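Local coordinates for protein peptidoglycan D,D-transpeptidase PbpA (Mycobacterium tuberculosis, PDB 3UN7) that probably cross-links the peptidoglycan of the mycobacterial cell wall as a penicillin-binding D,D-transpeptidase and takes part in regulating cell length, at residues A[56-61]-A[107-112]; A[141-146]-A[283-288]; A[197-202]-A[255-260]. All blocks are in the same frame, centred on the assembly; numbering follows the deposited sequence.

Contact 1: A[56-61]-A[107-112]; sequences APVTGF and TTINPR
V58 meets T107 and I109 with the two arms of its isopropyl group, one partner to each methyl. The pairing follows from the valine torsion: with CG1 opposite the backbone N (chi1 173°), CG2 comes to lie beside that nitrogen. From there CG2 packs against I109, 3.8 Å from its CD1, and the methylene CG1 of the same isoleucine is almost as near. The two side chains run past each other in opposite directions, so the valine methyl lies along the end of the isoleucine instead of meeting it head on. V58 CG1, by contrast, faces the methyl CG2 of T107 tip to tip, at a looser 4.2 Å.

T107 thus works on two fronts. Its methyl joins the apolar patch, while its hydroxyl is hydrogen-bonded to the carbonyl of T27 and also receives a weak bond from I109 N, 3.4 Å from T107 OG1. Just after I109, N110 caps helix 111-123, its OD1 taking a weak bond from R112 N. On the other segment, helix 52-59 ends at T59, and G60, with positive phi, turns the chain away. T59 OG1 donates to G60 O over 2.9 Å, in the carbonyl plane and on a lone pair.

The contact therefore illustrates a small hydrophobic bridge between the last turn of helix 52-59 and the link from strand 104-107 to helix 111-123. Strand 31-38 adds L33 beside V58, and strand 26-28 lays A28 against T107 and I109, with I26 also against T107.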
loop_
_atom_site.group_PDB
_atom_site.type_symbol
_atom_site.label_atom_id
_atom_site.label_comp_id
_atom_site.label_asym_id
_atom_site.label_seq_id
_atom_site.Cartn_x
_atom_site.Cartn_y
_atom_site.Cartn_z
ATOM N N ALA A 56 9.037 -2.939 11.595
ATOM C CA ALA A 56 8.040 -3.796 12.258
ATOM C C ALA A 56 6.986 -4.406 11.312
ATOM O O ALA A 56 6.668 -5.578 11.437
ATOM C CB ALA A 56 7.374 -3.070 13.419
ATOM N N PRO A 57 6.438 -3.619 10.360
ATOM C CA PRO A 57 5.475 -4.191 9.417
ATOM C C PRO A 57 6.058 -5.309 8.541
ATOM O O PRO A 57 5.299 -6.127 8.010
ATOM C CB PRO A 57 5.114 -2.982 8.537
ATOM C CG PRO A 57 5.286 -1.816 9.446
ATOM C CD PRO A 57 6.585 -2.169 10.136
ATOM N N VAL A 58 7.388 -5.320 8.397
ATOM C CA VAL A 58 8.069 -6.331 7.616
ATOM C C VAL A 58 8.515 -7.480 8.531
ATOM O O VAL A 58 8.177 -8.627 8.277
ATOM C CB VAL A 58 9.277 -5.733 6.824
ATOM C CG1 VAL A 58 10.086 -6.844 6.132
ATOM C CG2 VAL A 58 8.800 -4.734 5.801
ATOM N N THR A 59 9.258 -7.176 9.594
ATOM C CA THR A 59 9.791 -8.259 10.443
ATOM C C THR A 59 8.696 -8.915 11.287
ATOM O O THR A 59 8.688 -10.119 11.453
ATOM C CB THR A 59 10.933 -7.785 11.373
ATOM O OG1 THR A 59 10.427 -6.818 12.288
ATOM C CG2 THR A 59 12.108 -7.189 10.569
ATOM N N GLY A 60 7.785 -8.104 11.811
ATOM C CA GLY A 60 6.932 -8.499 12.920
ATOM C C GLY A 60 7.797 -8.774 14.146
ATOM O O GLY A 60 8.920 -8.241 14.267
ATOM N N PHE A 61 7.286 -9.592 15.061
ATOM C CA PHE A 61 8.043 -9.915 16.284
ATOM C C PHE A 61 8.199 -11.408 16.482
ATOM O O PHE A 61 7.501 -12.221 15.864
ATOM C CB PHE A 61 7.438 -9.242 17.538
ATOM C CG PHE A 61 6.033 -9.694 17.875
ATOM C CD1 PHE A 61 5.804 -10.889 18.549
ATOM C CD2 PHE A 61 4.945 -8.891 17.565
ATOM C CE1 PHE A 61 4.510 -11.286 18.887
ATOM C CE2 PHE A 61 3.645 -9.286 17.886
ATOM C CZ PHE A 61 3.427 -10.479 18.549
ATOM N N THR A 107 14.607 -10.098 1.976
ATOM C CA THR A 107 13.406 -9.397 1.495
ATOM C C THR A 107 13.691 -8.514 0.278
ATOM O O THR A 107 14.838 -8.271 -0.086
ATOM C CB THR A 107 12.725 -8.536 2.606
ATOM O OG1 THR A 107 13.513 -7.372 2.856
ATOM C CG2 THR A 107 12.581 -9.327 3.894
ATOM N N THR A 108 12.623 -8.038 -0.341
ATOM C CA THR A 108 12.713 -7.153 -1.492
ATOM C C THR A 108 12.798 -5.684 -1.078
ATOM O O THR A 108 12.863 -4.812 -1.939
ATOM C CB THR A 108 11.462 -7.279 -2.375
ATOM O OG1 THR A 108 10.288 -7.157 -1.547
ATOM C CG2 THR A 108 11.433 -8.612 -3.074
ATOM N N ILE A 109 12.744 -5.412 0.232
ATOM C CA ILE A 109 12.671 -4.040 0.745
ATOM C C ILE A 109 13.957 -3.297 0.418
ATOM O O ILE A 109 15.048 -3.830 0.606
ATOM C CB ILE A 109 12.425 -4.014 2.293
ATOM C CG1 ILE A 109 11.058 -4.627 2.650
ATOM C CG2 ILE A 109 12.525 -2.578 2.868
ATOM C CD1 ILE A 109 9.850 -3.803 2.225
ATOM N N ASN A 110 13.823 -2.067 -0.074
ATOM C CA ASN A 110 14.971 -1.181 -0.237
ATOM C C ASN A 110 15.001 -0.265 0.994
ATOM O O ASN A 110 14.094 0.534 1.167
ATOM C CB ASN A 110 14.832 -0.377 -1.546
ATOM C CG ASN A 110 16.012 0.552 -1.801
ATOM O OD1 ASN A 110 16.587 1.126 -0.872
ATOM N ND2 ASN A 110 16.369 0.714 -3.076
ATOM N N PRO A 111 16.022 -0.407 1.863
ATOM C CA PRO A 111 16.111 0.331 3.116
ATOM C C PRO A 111 16.022 1.848 2.931
ATOM O O PRO A 111 15.369 2.512 3.731
ATOM C CB PRO A 111 17.492 -0.074 3.649
ATOM C CG PRO A 111 17.662 -1.453 3.139
ATOM C CD PRO A 111 17.163 -1.331 1.723
ATOM N N ARG A 112 16.647 2.373 1.874
ATOM C CA ARG A 112 16.576 3.803 1.536
ATOM C C ARG A 112 15.133 4.232 1.320
ATOM O O ARG A 112 14.714 5.284 1.801
ATOM C CB ARG A 112 17.387 4.118 0.279
ATOM C CG ARG A 112 18.863 3.812 0.401
ATOM C CD ARG A 112 19.637 4.286 -0.819
ATOM N NE ARG A 112 20.282 5.580 -0.583
ATOM C CZ ARG A 112 21.591 5.811 -0.698
ATOM N NH1 ARG A 112 22.422 4.839 -1.070
ATOM N NH2 ARG A 112 22.073 7.027 -0.453
#

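Contact 2: A[141-146]-A[283-288]; sequences GKILAL and RPTPLQ
I143 and T285 make one of two apolar touches between the edge strand 143-149 and a loop that contains a cis-proline; the other pairs L146 with L287. The strand is an outermost member of the five-stranded antiparallel sheet of the transpeptidase domain and carries a classic beta bulge, in which L144 and A145 together face A135 of the neighbouring strand. I143 and L146 lie just before and just after the bulged pair, and both project toward the loop.

Neither touch is close. The I143 side chain meets that of T285 at about a right angle, its terminal CD1 lying 4.2 Å from T285 CB and equally far from the methyl CG2. Further along, one methyl of each leucine makes the second touch, with L146 CD2 4.3 Å from L287 CD1. No hydrogen bond joins the two segments.

The tight part is within the loop itself. The peptide bond between T285 and P286 is cis, and the chain doubles back so sharply that T285 N and L287 O are hydrogen-bonded at 2.9 Å. A second bond closes the same turn, and it leaves the methyl of T285 to face the strand while the hydroxyl serves the loop.

Outside this buried core the segment loosens: R283, P284 and Q288 are exposed, and no side chain of theirs reaches the strand. P286 rests on helix 70-74, and L287 lies against the same helix as well as against L146. The hydroxyl that secures the turn sits between the backbone N and carbonyl carbon of T285 (chi1 59°), and from there OG1 donates to L287 O at 2.9 Å, tilted 17° from the carbonyl plane.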
loop_
_atom_site.group_PDB
_atom_site.type_symbol
_atom_site.label_atom_id
_atom_site.label_comp_id
_atom_site.label_asym_id
_atom_site.label_seq_id
_atom_site.Cartn_x
_atom_site.Cartn_y
_atom_site.Cartn_z
ATOM N N GLY A 141 6.858 -6.594 -9.469
ATOM C CA GLY A 141 6.064 -6.845 -8.260
ATOM C C GLY A 141 6.816 -6.840 -6.931
ATOM O O GLY A 141 6.227 -7.086 -5.873
ATOM N N LYS A 142 8.116 -6.559 -6.959
ATOM C CA LYS A 142 8.876 -6.410 -5.726
ATOM C C LYS A 142 8.260 -5.363 -4.835
ATOM O O LYS A 142 7.932 -4.268 -5.307
ATOM C CB LYS A 142 10.310 -5.979 -6.005
ATOM C CG LYS A 142 11.223 -7.081 -6.375
ATOM C CD LYS A 142 12.648 -6.561 -6.347
ATOM C CE LYS A 142 13.494 -7.302 -7.348
ATOM N NZ LYS A 142 14.913 -6.835 -7.330
ATOM N N ILE A 143 8.103 -5.695 -3.551
ATOM C CA ILE A 143 7.606 -4.725 -2.554
ATOM C C ILE A 143 8.855 -4.037 -2.016
ATOM O O ILE A 143 9.686 -4.670 -1.368
ATOM C CB ILE A 143 6.738 -5.404 -1.435
ATOM C CG1 ILE A 143 5.406 -5.911 -2.026
ATOM C CG2 ILE A 143 6.465 -4.437 -0.263
ATOM C CD1 ILE A 143 4.625 -6.839 -1.088
ATOM N N LEU A 144 9.005 -2.756 -2.345
ATOM C CA LEU A 144 10.222 -2.002 -2.042
ATOM C C LEU A 144 10.110 -1.244 -0.717
ATOM O O LEU A 144 11.114 -0.901 -0.100
ATOM C CB LEU A 144 10.560 -1.039 -3.196
ATOM C CG LEU A 144 10.667 -1.627 -4.611
ATOM C CD1 LEU A 144 10.767 -0.512 -5.668
ATOM C CD2 LEU A 144 11.857 -2.566 -4.737
ATOM N N ALA A 145 8.878 -1.003 -0.284
ATOM C CA ALA A 145 8.640 -0.427 1.017
ATOM C C ALA A 145 7.260 -0.822 1.458
ATOM O O ALA A 145 6.328 -0.911 0.646
ATOM C CB ALA A 145 8.778 1.115 0.989
ATOM N N LEU A 146 7.151 -1.062 2.758
ATOM C CA LEU A 146 5.906 -1.393 3.409
ATOM C C LEU A 146 5.965 -0.682 4.752
ATOM O O LEU A 146 6.566 -1.178 5.695
ATOM C CB LEU A 146 5.801 -2.910 3.583
ATOM C CG LEU A 146 4.421 -3.527 3.791
ATOM C CD1 LEU A 146 3.565 -3.377 2.528
ATOM C CD2 LEU A 146 4.581 -5.020 4.168
ATOM N N ARG A 283 -3.228 -13.125 -3.005
ATOM C CA ARG A 283 -2.219 -14.143 -2.808
ATOM C C ARG A 283 -1.282 -13.687 -1.704
ATOM O O ARG A 283 -1.052 -12.490 -1.535
ATOM C CB ARG A 283 -1.428 -14.379 -4.091
ATOM C CG ARG A 283 -2.246 -14.996 -5.207
ATOM C CD ARG A 283 -2.543 -16.480 -4.956
ATOM N NE ARG A 283 -3.239 -17.057 -6.099
ATOM C CZ ARG A 283 -4.558 -17.100 -6.239
ATOM N NH1 ARG A 283 -5.362 -16.624 -5.292
ATOM N NH2 ARG A 283 -5.074 -17.632 -7.335
ATOM N N PRO A 284 -0.736 -14.639 -0.945
ATOM C CA PRO A 284 0.128 -14.227 0.161
ATOM C C PRO A 284 1.462 -13.710 -0.377
ATOM O O PRO A 284 1.875 -14.094 -1.469
ATOM C CB PRO A 284 0.304 -15.511 0.970
ATOM C CG PRO A 284 0.052 -16.631 0.020
ATOM C CD PRO A 284 -0.841 -16.108 -1.084
ATOM N N THR A 285 2.125 -12.836 0.375
ATOM C CA THR A 285 3.281 -12.102 -0.155
ATOM C C THR A 285 4.682 -12.481 0.362
ATOM O O THR A 285 5.651 -11.924 -0.139
ATOM C CB THR A 285 3.120 -10.570 0.036
ATOM O OG1 THR A 285 2.985 -10.283 1.427
ATOM C CG2 THR A 285 1.903 -10.001 -0.761
ATOM N N PRO A 286 4.823 -13.425 1.324
ATOM C CA PRO A 286 3.947 -14.428 1.971
ATOM C C PRO A 286 3.104 -13.906 3.124
ATOM O O PRO A 286 2.400 -14.699 3.762
ATOM C CB PRO A 286 4.951 -15.434 2.513
ATOM C CG PRO A 286 6.095 -14.517 2.960
ATOM C CD PRO A 286 6.192 -13.492 1.884
ATOM N N LEU A 287 3.167 -12.600 3.395
ATOM C CA LEU A 287 2.243 -11.984 4.355
ATOM C C LEU A 287 0.840 -11.948 3.760
ATOM O O LEU A 287 0.680 -11.659 2.575
ATOM C CB LEU A 287 2.669 -10.560 4.745
ATOM C CG LEU A 287 4.092 -10.360 5.268
ATOM C CD1 LEU A 287 4.254 -8.983 5.871
ATOM C CD2 LEU A 287 4.421 -11.430 6.306
ATOM N N GLN A 288 -0.162 -12.241 4.583
ATOM C CA GLN A 288 -1.561 -12.171 4.144
ATOM C C GLN A 288 -1.988 -10.711 3.974
ATOM O O GLN A 288 -1.666 -9.844 4.803
ATOM C CB GLN A 288 -2.487 -12.857 5.155
ATOM C CG GLN A 288 -2.187 -14.354 5.373
ATOM C CD GLN A 288 -3.324 -15.113 6.052
ATOM O OE1 GLN A 288 -4.456 -14.630 6.139
ATOM N NE2 GLN A 288 -3.021 -16.319 6.535
#

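Contact 3: A[197-202]-A[255-260]; sequences VITTAA and TAFVQL
Helices 197-202 and 255-260 cross at 44° with their axes 10.4 Å apart, and their backbones come nearest at T199 and F257. The segments lie in helices 196-205 and 254-264 of the penicillin-binding transpeptidase fold, which begin at the SxxK motif (S193 to K196) and the SxN motif of this family. S193 is, by similarity, the acyl-ester nucleophile, and the side chain of F257 lies about 8 Å from that of S193.

The axes are far enough apart for an aromatic ring to fill the interval. F257 leans across from the second helix and presents its edge, not its face, to two consecutive threonines. T199 brings its methyl: with OG1 beside the backbone N (chi1 -55°), CG2 is left opposite that nitrogen and reaches the ring edge 4.1 Å from F257 CD1. The same CG2 lies 4.3 Å from L260 CD2, one turn further along, so one methyl touches both residues of the second helix. The hydroxyl of T199 turns to another partner, the carbonyl of S307.

T200 approaches the ring with oxygen instead of carbon. Its hydroxyl is hydrogen-bonded to K196 O, one turn back in its own helix, which ties the polar group to the backbone even as it borders an aromatic edge. Around the pair, A248 of helix 245-251 lies against F257, F249 against T200, and L269 of helix 266-275 against T199. The nearest approach between the two helices is made at the ring edge, near its plane, where T200 OG1 and F257 CE1 are a short 3.0 Å apart.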
loop_
_atom_site.group_PDB
_atom_site.type_symbol
_atom_site.label_atom_id
_atom_site.label_comp_id
_atom_site.label_asym_id
_atom_site.label_seq_id
_atom_site.Cartn_x
_atom_site.Cartn_y
_atom_site.Cartn_z
ATOM N N VAL A 197 -9.630 6.695 -10.868
ATOM C CA VAL A 197 -8.772 5.961 -11.794
ATOM C C VAL A 197 -9.526 4.726 -12.316
ATOM O O VAL A 197 -9.486 4.421 -13.506
ATOM C CB VAL A 197 -7.440 5.541 -11.126
ATOM C CG1 VAL A 197 -6.662 4.588 -12.022
ATOM C CG2 VAL A 197 -6.589 6.781 -10.788
ATOM N N ILE A 198 -10.226 4.028 -11.424
ATOM C CA ILE A 198 -10.974 2.836 -11.817
ATOM C C ILE A 198 -12.211 3.213 -12.625
ATOM O O ILE A 198 -12.507 2.590 -13.653
ATOM C CB ILE A 198 -11.343 1.962 -10.583
ATOM C CG1 ILE A 198 -10.080 1.522 -9.824
ATOM C CG2 ILE A 198 -12.187 0.757 -10.982
ATOM C CD1 ILE A 198 -8.963 0.925 -10.688
ATOM N N THR A 199 -12.924 4.245 -12.173
ATOM C CA THR A 199 -14.107 4.721 -12.880
ATOM C C THR A 199 -13.722 5.117 -14.309
ATOM O O THR A 199 -14.421 4.765 -15.266
ATOM C CB THR A 199 -14.771 5.913 -12.145
ATOM O OG1 THR A 199 -15.052 5.545 -10.789
ATOM C CG2 THR A 199 -16.072 6.369 -12.858
ATOM N N THR A 200 -12.613 5.839 -14.447
ATOM C CA THR A 200 -12.119 6.271 -15.760
ATOM C C THR A 200 -11.730 5.080 -16.636
ATOM O O THR A 200 -12.092 5.039 -17.816
ATOM C CB THR A 200 -10.923 7.241 -15.624
ATOM O OG1 THR A 200 -11.299 8.329 -14.771
ATOM C CG2 THR A 200 -10.473 7.780 -16.986
ATOM N N ALA A 201 -10.993 4.128 -16.054
ATOM C CA ALA A 201 -10.601 2.899 -16.739
ATOM C C ALA A 201 -11.827 2.144 -17.272
ATOM O O ALA A 201 -11.844 1.706 -18.422
ATOM C CB ALA A 201 -9.790 1.996 -15.793
ATOM N N ALA A 202 -12.851 2.004 -16.430
ATOM C CA ALA A 202 -14.091 1.332 -16.844
ATOM C C ALA A 202 -14.784 2.059 -17.994
ATOM O O ALA A 202 -15.268 1.412 -18.944
ATOM C CB ALA A 202 -15.033 1.159 -15.673
ATOM N N THR A 255 -18.671 15.686 -9.527
ATOM C CA THR A 255 -19.978 15.528 -10.168
ATOM C C THR A 255 -19.869 14.898 -11.565
ATOM O O THR A 255 -20.724 14.101 -11.969
ATOM C CB THR A 255 -20.761 16.857 -10.188
ATOM O OG1 THR A 255 -20.030 17.837 -10.924
ATOM C CG2 THR A 255 -20.985 17.358 -8.757
ATOM N N ALA A 256 -18.797 15.243 -12.272
ATOM C CA ALA A 256 -18.456 14.625 -13.545
ATOM C C ALA A 256 -18.233 13.115 -13.438
ATOM O O ALA A 256 -18.631 12.373 -14.329
ATOM C CB ALA A 256 -17.226 15.303 -14.150
ATOM N N PHE A 257 -17.593 12.655 -12.361
ATOM C CA PHE A 257 -17.397 11.217 -12.174
ATOM C C PHE A 257 -18.628 10.483 -11.631
ATOM O O PHE A 257 -18.824 9.296 -11.912
ATOM C CB PHE A 257 -16.121 10.941 -11.385
ATOM C CG PHE A 257 -14.896 11.164 -12.208
ATOM C CD1 PHE A 257 -14.421 10.152 -13.031
ATOM C CD2 PHE A 257 -14.281 12.411 -12.244
ATOM C CE1 PHE A 257 -13.310 10.356 -13.840
ATOM C CE2 PHE A 257 -13.172 12.624 -13.053
ATOM C CZ PHE A 257 -12.687 11.586 -13.856
ATOM N N VAL A 258 -19.463 11.190 -10.875
ATOM C CA VAL A 258 -20.755 10.638 -10.464
ATOM C C VAL A 258 -21.562 10.371 -11.740
ATOM O O VAL A 258 -22.063 9.261 -11.960
ATOM C CB VAL A 258 -21.507 11.604 -9.505
ATOM C CG1 VAL A 258 -22.960 11.161 -9.290
ATOM C CG2 VAL A 258 -20.771 11.687 -8.166
ATOM N N GLN A 259 -21.644 11.386 -12.591
ATOM C CA GLN A 259 -22.355 11.278 -13.871
ATOM C C GLN A 259 -21.736 10.187 -14.759
ATOM O O GLN A 259 -22.444 9.338 -15.293
ATOM C CB GLN A 259 -22.369 12.637 -14.582
ATOM C CG GLN A 259 -23.220 12.682 -15.847
ATOM C CD GLN A 259 -23.002 13.945 -16.630
ATOM O OE1 GLN A 259 -21.869 14.362 -16.856
ATOM N NE2 GLN A 259 -24.090 14.580 -17.032
ATOM N N LEU A 260 -20.409 10.182 -14.861
ATOM C CA LEU A 260 -19.705 9.204 -15.691
ATOM C C LEU A 260 -19.894 7.760 -15.208
ATOM O O LEU A 260 -20.126 6.868 -16.011
ATOM C CB LEU A 260 -18.210 9.547 -15.790
ATOM C CG LEU A 260 -17.353 8.570 -16.617
ATOM C CD1 LEU A 260 -17.730 8.646 -18.103
ATOM C CD2 LEU A 260 -15.854 8.809 -16.422
#

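In the fold
All three contacts are buried, and none spans its two segments with a hydrogen bond. Contacts 1 and 2 are neighbours, their centres 10 Å apart, and they are stitched together: T108 OG1 and I143 O, and likewise N110 N and L144 O, are probably hydrogen-bonded, so the approach to helix 111-123 runs beside the edge strand of the transpeptidase sheet. Both rely on sparse aliphatic and methyl touches. Contact 3 stands apart, about 17 Å from contact 2 between nearest atoms and across the chain's centre from contact 1. It pairs segments of two helices near the predicted nucleophile, buries more surface, and sets an aromatic edge against threonines.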